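Local coordinates for thermostable monoacylglycerol lipase (Bacillus, PDB 4LHE), which hydrolyses monoacylglycerols to glycerol and free fatty acids, probably as a serine hydrolase of the alpha/beta hydrolase fold, at residues A[5-8]-A[9-13]; A[209-213]-A[214-218]; A[165-168]-A[169-172]. All blocks are in the same frame, centred on the assembly; numbering follows the deposited sequence.

Contact 1 (A[5-8]-A[9-13])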
# COMPACT_ATOMS: atom_id res chain seq x y z
N TYR A 5 14.46 -4.12 -16.98
CA TYR A 5 14.99 -2.78 -16.76
C TYR A 5 15.54 -2.59 -15.34
O TYR A 5 15.12 -3.29 -14.43
CB TYR A 5 13.89 -1.74 -17.04
CG TYR A 5 13.47 -1.69 -18.48
CD1 TYR A 5 12.45 -2.51 -18.95
CD2 TYR A 5 14.09 -0.83 -19.38
CE1 TYR A 5 12.06 -2.47 -20.29
CE2 TYR A 5 13.72 -0.79 -20.71
CZ TYR A 5 12.70 -1.60 -21.16
OH TYR A 5 12.33 -1.55 -22.48
N PRO A 6 16.48 -1.64 -15.16
CA PRO A 6 17.11 -1.44 -13.86
C PRO A 6 16.28 -0.55 -12.90
O PRO A 6 15.40 0.18 -13.34
CB PRO A 6 18.42 -0.74 -14.23
CG PRO A 6 18.05 0.09 -15.42
CD PRO A 6 17.01 -0.70 -16.18
N VAL A 7 16.58 -0.61 -11.60
CA VAL A 7 15.81 0.13 -10.60
C VAL A 7 16.09 1.64 -10.64
O VAL A 7 17.25 2.05 -10.63
CB VAL A 7 16.09 -0.40 -9.17
CG1 VAL A 7 15.32 0.40 -8.13
CG2 VAL A 7 15.73 -1.88 -9.06
N LEU A 8 15.03 2.44 -10.67
CA LEU A 8 15.15 3.90 -10.68
C LEU A 8 15.83 4.36 -9.41
O LEU A 8 15.66 3.74 -8.35
CB LEU A 8 13.76 4.56 -10.76
CG LEU A 8 13.26 5.07 -12.12
CD1 LEU A 8 14.01 4.43 -13.25
CD2 LEU A 8 11.76 4.84 -12.28
N SER A 9 16.58 5.46 -9.50
CA SER A 9 17.20 6.05 -8.33
C SER A 9 16.09 6.58 -7.41
O SER A 9 15.24 7.35 -7.83
CB SER A 9 18.13 7.19 -8.77
OG SER A 9 18.90 7.66 -7.67
N GLY A 10 16.10 6.13 -6.15
CA GLY A 10 15.09 6.56 -5.19
C GLY A 10 14.05 5.48 -4.95
O GLY A 10 13.24 5.57 -4.00
N ALA A 11 14.07 4.46 -5.80
CA ALA A 11 13.06 3.41 -5.78
C ALA A 11 13.59 2.11 -5.17
O ALA A 11 12.95 1.05 -5.27
CB ALA A 11 12.57 3.16 -7.20
N GLU A 12 14.76 2.18 -4.52
CA GLU A 12 15.35 1.00 -3.90
C GLU A 12 14.56 0.59 -2.66
O GLU A 12 14.06 1.44 -1.91
CB GLU A 12 16.81 1.27 -3.51
CG GLU A 12 17.72 1.74 -4.65
CD GLU A 12 17.62 3.25 -4.90
OE1 GLU A 12 16.81 3.92 -4.22
OE2 GLU A 12 18.36 3.76 -5.77
N PRO A 13 14.45 -0.73 -2.43
CA PRO A 13 13.85 -1.19 -1.17
C PRO A 13 14.69 -0.79 0.06
O PRO A 13 15.83 -0.35 -0.09
CB PRO A 13 13.81 -2.71 -1.34
CG PRO A 13 14.93 -3.01 -2.32
CD PRO A 13 14.90 -1.85 -3.28
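Leu8 and Ala11 meet across a type II beta turn, a local backbone contact on the protein surface in the N-terminal arm that leads into strand 14-16. Ala11 N donates to Leu8 O at 3.1 Å, with an N-H...O angle of 153°. The donor lies 46° out of the Leu8 carbonyl plane, so it is not on a lone pair. Ser9 and Gly10 fill the two middle positions. Gly10 adopts a positive phi, at which a CB would press on the carbonyl oxygen of Ser9; glycine, having no CB, avoids that clash at this third position.

Apolar contacts between Ala11 CB, Leu8 CB and Val7 CG1 back the turn. The methyl of Ala11 points back at residues 5-8: its CB lies 4.0 Å from Leu8 CB and also comes within 3.3 Å of Leu8 O. The CG1 branch of Val7 reaches the same methyl, 4.0 Å from Ala11 CB, and extends over the Ala11 carbonyl group, 3.8 Å from Ala11 O.

Glu12 adds a weak, bifurcated contact within 9-13. With CG beside its own backbone N and the chain bent at chi2 (84°), the carboxylate curls back to Gly10 N, which makes two weak bonds, 3.0 Å to Glu12 OE1 and 3.3 Å to Glu12 OE2. The amide is tilted out of the carboxylate plane, while the fourth residue's amide is taken by Leu8 O.

Arg37 NH2 binds both Gly10 O and Glu12 O, and Leu8 makes backbone hydrogen bonds with Gly59, tying the arm to the body of the domain. The arrangement is a classic type II turn with glycine at its third position, here placed just ahead of an edge strand of the alpha/beta hydrolase sheet.

Contact 2 (A[209-213]-A[214-218])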
# COMPACT_ATOMS: atom_id res chain seq x y z
N GLN A 209 -16.51 -2.04 7.81
CA GLN A 209 -17.65 -2.92 8.03
C GLN A 209 -17.31 -4.37 7.70
O GLN A 209 -17.77 -5.29 8.39
CB GLN A 209 -18.88 -2.44 7.24
CG GLN A 209 -19.37 -1.02 7.58
CD GLN A 209 -19.73 -0.82 9.07
OE1 GLN A 209 -19.85 -1.78 9.84
NE2 GLN A 209 -19.89 0.44 9.46
N GLY A 210 -16.47 -4.58 6.70
CA GLY A 210 -16.20 -5.92 6.21
C GLY A 210 -15.27 -6.79 7.04
O GLY A 210 -15.32 -8.03 6.96
N ILE A 211 -14.39 -6.17 7.83
CA ILE A 211 -13.47 -6.94 8.67
C ILE A 211 -14.17 -7.38 9.95
O ILE A 211 -15.09 -6.73 10.44
CB ILE A 211 -12.20 -6.15 9.05
CG1 ILE A 211 -12.57 -4.88 9.83
CG2 ILE A 211 -11.37 -5.84 7.79
CD1 ILE A 211 -11.41 -3.94 10.12
N SER A 212 -13.70 -8.50 10.51
CA SER A 212 -14.28 -9.04 11.73
C SER A 212 -13.48 -8.60 12.96
O SER A 212 -13.79 -9.00 14.09
CB SER A 212 -14.37 -10.56 11.63
OG SER A 212 -15.11 -10.93 10.48
N SER A 213 -12.46 -7.77 12.72
CA SER A 213 -11.69 -7.09 13.76
C SER A 213 -12.56 -6.43 14.83
O SER A 213 -13.47 -5.66 14.52
CB SER A 213 -10.82 -6.02 13.10
OG SER A 213 -10.01 -6.58 12.08
N THR A 214 -12.26 -6.71 16.10
CA THR A 214 -13.02 -6.14 17.22
C THR A 214 -12.47 -4.78 17.63
O THR A 214 -13.20 -3.93 18.17
CB THR A 214 -13.07 -7.09 18.44
OG1 THR A 214 -11.76 -7.33 18.95
CG2 THR A 214 -13.67 -8.43 18.07
N GLU A 215 -11.18 -4.57 17.39
CA GLU A 215 -10.54 -3.29 17.61
C GLU A 215 -10.26 -2.70 16.24
O GLU A 215 -9.41 -3.22 15.49
CB GLU A 215 -9.23 -3.48 18.39
CG GLU A 215 -8.50 -2.18 18.72
CD GLU A 215 -7.86 -2.20 20.09
OE1 GLU A 215 -7.52 -1.10 20.59
OE2 GLU A 215 -7.69 -3.30 20.66
N LYS A 216 -10.99 -1.64 15.89
CA LYS A 216 -10.88 -1.00 14.57
C LYS A 216 -11.28 0.48 14.67
O LYS A 216 -12.19 0.83 15.41
CB LYS A 216 -11.78 -1.73 13.57
CG LYS A 216 -13.20 -1.96 14.09
CD LYS A 216 -14.01 -2.76 13.09
CE LYS A 216 -15.49 -2.73 13.41
NZ LYS A 216 -16.25 -3.59 12.47
N GLU A 217 -10.60 1.34 13.92
CA GLU A 217 -10.90 2.77 13.95
C GLU A 217 -10.64 3.46 12.60
O GLU A 217 -9.74 3.05 11.86
CB GLU A 217 -10.07 3.44 15.05
CG GLU A 217 -10.25 4.94 15.18
CD GLU A 217 -9.22 5.59 16.10
OE1 GLU A 217 -9.23 6.83 16.20
OE2 GLU A 217 -8.40 4.85 16.71
N ILE A 218 -11.42 4.49 12.28
CA ILE A 218 -11.14 5.29 11.10
C ILE A 218 -10.57 6.65 11.47
O ILE A 218 -11.15 7.38 12.30
CB ILE A 218 -12.36 5.46 10.19
CG1 ILE A 218 -12.80 4.10 9.64
CG2 ILE A 218 -12.05 6.41 9.04
CD1 ILE A 218 -13.89 4.17 8.59
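Lys216 CG and Ile211 CG1 each lie between their own backbone N and carbonyl carbon, at chi1 49° for Lys216 and 60° for Ile211, and this brings the two side chains alongside each other across the turn between the helix and the strand. Beyond CG the lysine is fully extended, running back from the start of strand 216-221 toward the end of helix 202-210, while the isoleucine runs antiparallel to it, with Ile211 CD1 4.1 Å from both Lys216 CB and Lys216 CD.

Along its way the lysine passes the carbonyl oxygen of Ser213. Lys216 CD comes within 3.3 Å of Ser213 O, and Lys216 CG and Lys216 CE flank it at 3.7 Å each, so the aliphatic middle of the chain lies against this oxygen. The ammonium group goes further: it stands 3.9 Å from Ile211 O, beyond bonding distance, and donates a hydrogen bond to Phe208 O near the end of the helix. It also makes a cation-pi contact with the Phe208 ring. Its positive charge would be expected to interact favourably with the helix dipole, being near its C-terminal end.

No hydrogen bond joins 209-213 to 214-218; the connection is pinned from outside instead. Ser213 OG bonds to Cys186 O and Ser212 OG to Asp182 O, so two adjacent serines fasten the bend to the chain ahead of strand 188-193. Glu215 OE1 is hydrogen-bonded to His248 NE2.

Ile211, where the chain leaves helical angles, packs on Ala188. The whole forms the helix-to-strand link of the right-handed beta-alpha-beta crossover 188-193, 202-210, 216-221, which adds the last parallel strand to the alpha/beta hydrolase sheet.

Contact 3 (A[165-168]-A[169-172])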
# COMPACT_ATOMS: atom_id res chain seq x y z
N ALA A 165 -3.29 -3.86 -19.08
CA ALA A 165 -3.22 -5.23 -18.61
C ALA A 165 -3.05 -5.24 -17.08
O ALA A 165 -3.57 -6.13 -16.40
CB ALA A 165 -2.07 -5.95 -19.27
N SER A 166 -2.31 -4.26 -16.55
CA SER A 166 -2.07 -4.15 -15.11
C SER A 166 -3.32 -3.74 -14.36
O SER A 166 -3.57 -4.20 -13.25
CB SER A 166 -0.94 -3.14 -14.82
OG SER A 166 0.32 -3.67 -15.18
N LEU A 167 -4.10 -2.85 -14.97
CA LEU A 167 -5.36 -2.45 -14.36
C LEU A 167 -6.29 -3.63 -14.17
O LEU A 167 -6.97 -3.72 -13.15
CB LEU A 167 -6.03 -1.36 -15.20
CG LEU A 167 -5.32 -0.02 -15.12
CD1 LEU A 167 -5.92 0.95 -16.11
CD2 LEU A 167 -5.42 0.53 -13.71
N LEU A 168 -6.32 -4.54 -15.14
CA LEU A 168 -7.13 -5.74 -15.04
C LEU A 168 -6.69 -6.54 -13.82
O LEU A 168 -7.53 -7.03 -13.05
CB LEU A 168 -6.98 -6.61 -16.30
CG LEU A 168 -7.94 -6.47 -17.48
CD1 LEU A 168 -9.19 -5.68 -17.12
CD2 LEU A 168 -7.26 -5.87 -18.69
N GLN A 169 -5.37 -6.65 -13.65
CA GLN A 169 -4.79 -7.41 -12.54
C GLN A 169 -5.19 -6.79 -11.21
O GLN A 169 -5.55 -7.50 -10.26
CB GLN A 169 -3.27 -7.46 -12.67
CG GLN A 169 -2.76 -8.31 -13.83
CD GLN A 169 -2.90 -9.80 -13.58
OE1 GLN A 169 -2.89 -10.24 -12.43
NE2 GLN A 169 -3.02 -10.58 -14.65
N LEU A 170 -5.12 -5.46 -11.17
CA LEU A 170 -5.49 -4.68 -9.99
C LEU A 170 -6.96 -4.85 -9.58
O LEU A 170 -7.28 -4.90 -8.38
CB LEU A 170 -5.20 -3.20 -10.25
CG LEU A 170 -5.64 -2.25 -9.14
CD1 LEU A 170 -4.98 -2.64 -7.81
CD2 LEU A 170 -5.34 -0.81 -9.50
N ALA A 171 -7.84 -4.91 -10.57
CA ALA A 171 -9.27 -5.10 -10.31
C ALA A 171 -9.51 -6.49 -9.73
O ALA A 171 -10.36 -6.67 -8.85
CB ALA A 171 -10.07 -4.91 -11.60
N ARG A 172 -8.77 -7.47 -10.23
CA ARG A 172 -8.85 -8.84 -9.72
C ARG A 172 -8.36 -8.97 -8.28
O ARG A 172 -8.95 -9.68 -7.47
CB ARG A 172 -8.09 -9.81 -10.61
CG ARG A 172 -8.76 -10.07 -11.95
CD ARG A 172 -8.42 -11.45 -12.46
NE ARG A 172 -7.07 -11.52 -12.99
CZ ARG A 172 -6.34 -12.63 -13.04
NH1 ARG A 172 -6.83 -13.77 -12.57
NH2 ARG A 172 -5.12 -12.60 -13.54
O HOH W 1 -3.92 -8.56 -17.31
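Backbone hydrogen bonds from Gln169, Leu170, Ala171 and Arg172 to the carbonyls four residues earlier join 165-168 to 169-172 within helix 164-179. Leu170 N to Ser166 O is the shortest at 2.9 Å; Gln169 N to Ala165 O, at 3.3 Å, is weak. Side-chain carbons lie against the same carbonyls, Leu170 CB 3.4 Å from Leu167 O and Gln169 CB 3.3 Å from Ser166 O.

A water adds to the polar contacts on the Gln169 side. It donates to Ala165 O at 2.6 Å and weakly accepts from Gln169 NE2 at 3.5 Å, so Ala165 O serves both the helix and the solvent. The glutamine, bent at chi2 (-74°), sends OE1 to Phe70 N of helix 70-87. Gln169 NE2 also lies at the in-plane edge of the Arg172 guanidinium, but its 3.1 Å approach to Arg172 NH2 brings two donors together and is doubtful.

Apolar contact is lighter. Leu167 CD2 and Leu170 CD2 touch at 4.4 Å. Leu167 and Ser166 also pack on Phe29. The Leu170 side chain is close to, but not in contact with, the presumed catalytic triad of Ser97, Asp196 and His226.

This is a regular alpha helix, placed between strands 115-119 and 188-193 in sequence, where related lipases carry the cap over the active site.

Contacts 1 and 3 are surface contacts and contact 2 is partly buried; none shares a helix or strand with another. Contacts 1 and 2 sit on opposite sides of the chain's centre, their centres 35 Å apart, and both involve the edges of the large sheet: contact 1 precedes strand 14-16, contact 2 includes the start of strand 216-221. Contact 3 belongs instead to a helix in the probable cap region. Chemistry follows place: a single turn-closing backbone bond with a carboxylate on a glycine amide in contact 1, lysine and isoleucine packing without any mutual hydrogen bond in contact 2, and repeated helical bonds plus a water in contact 3.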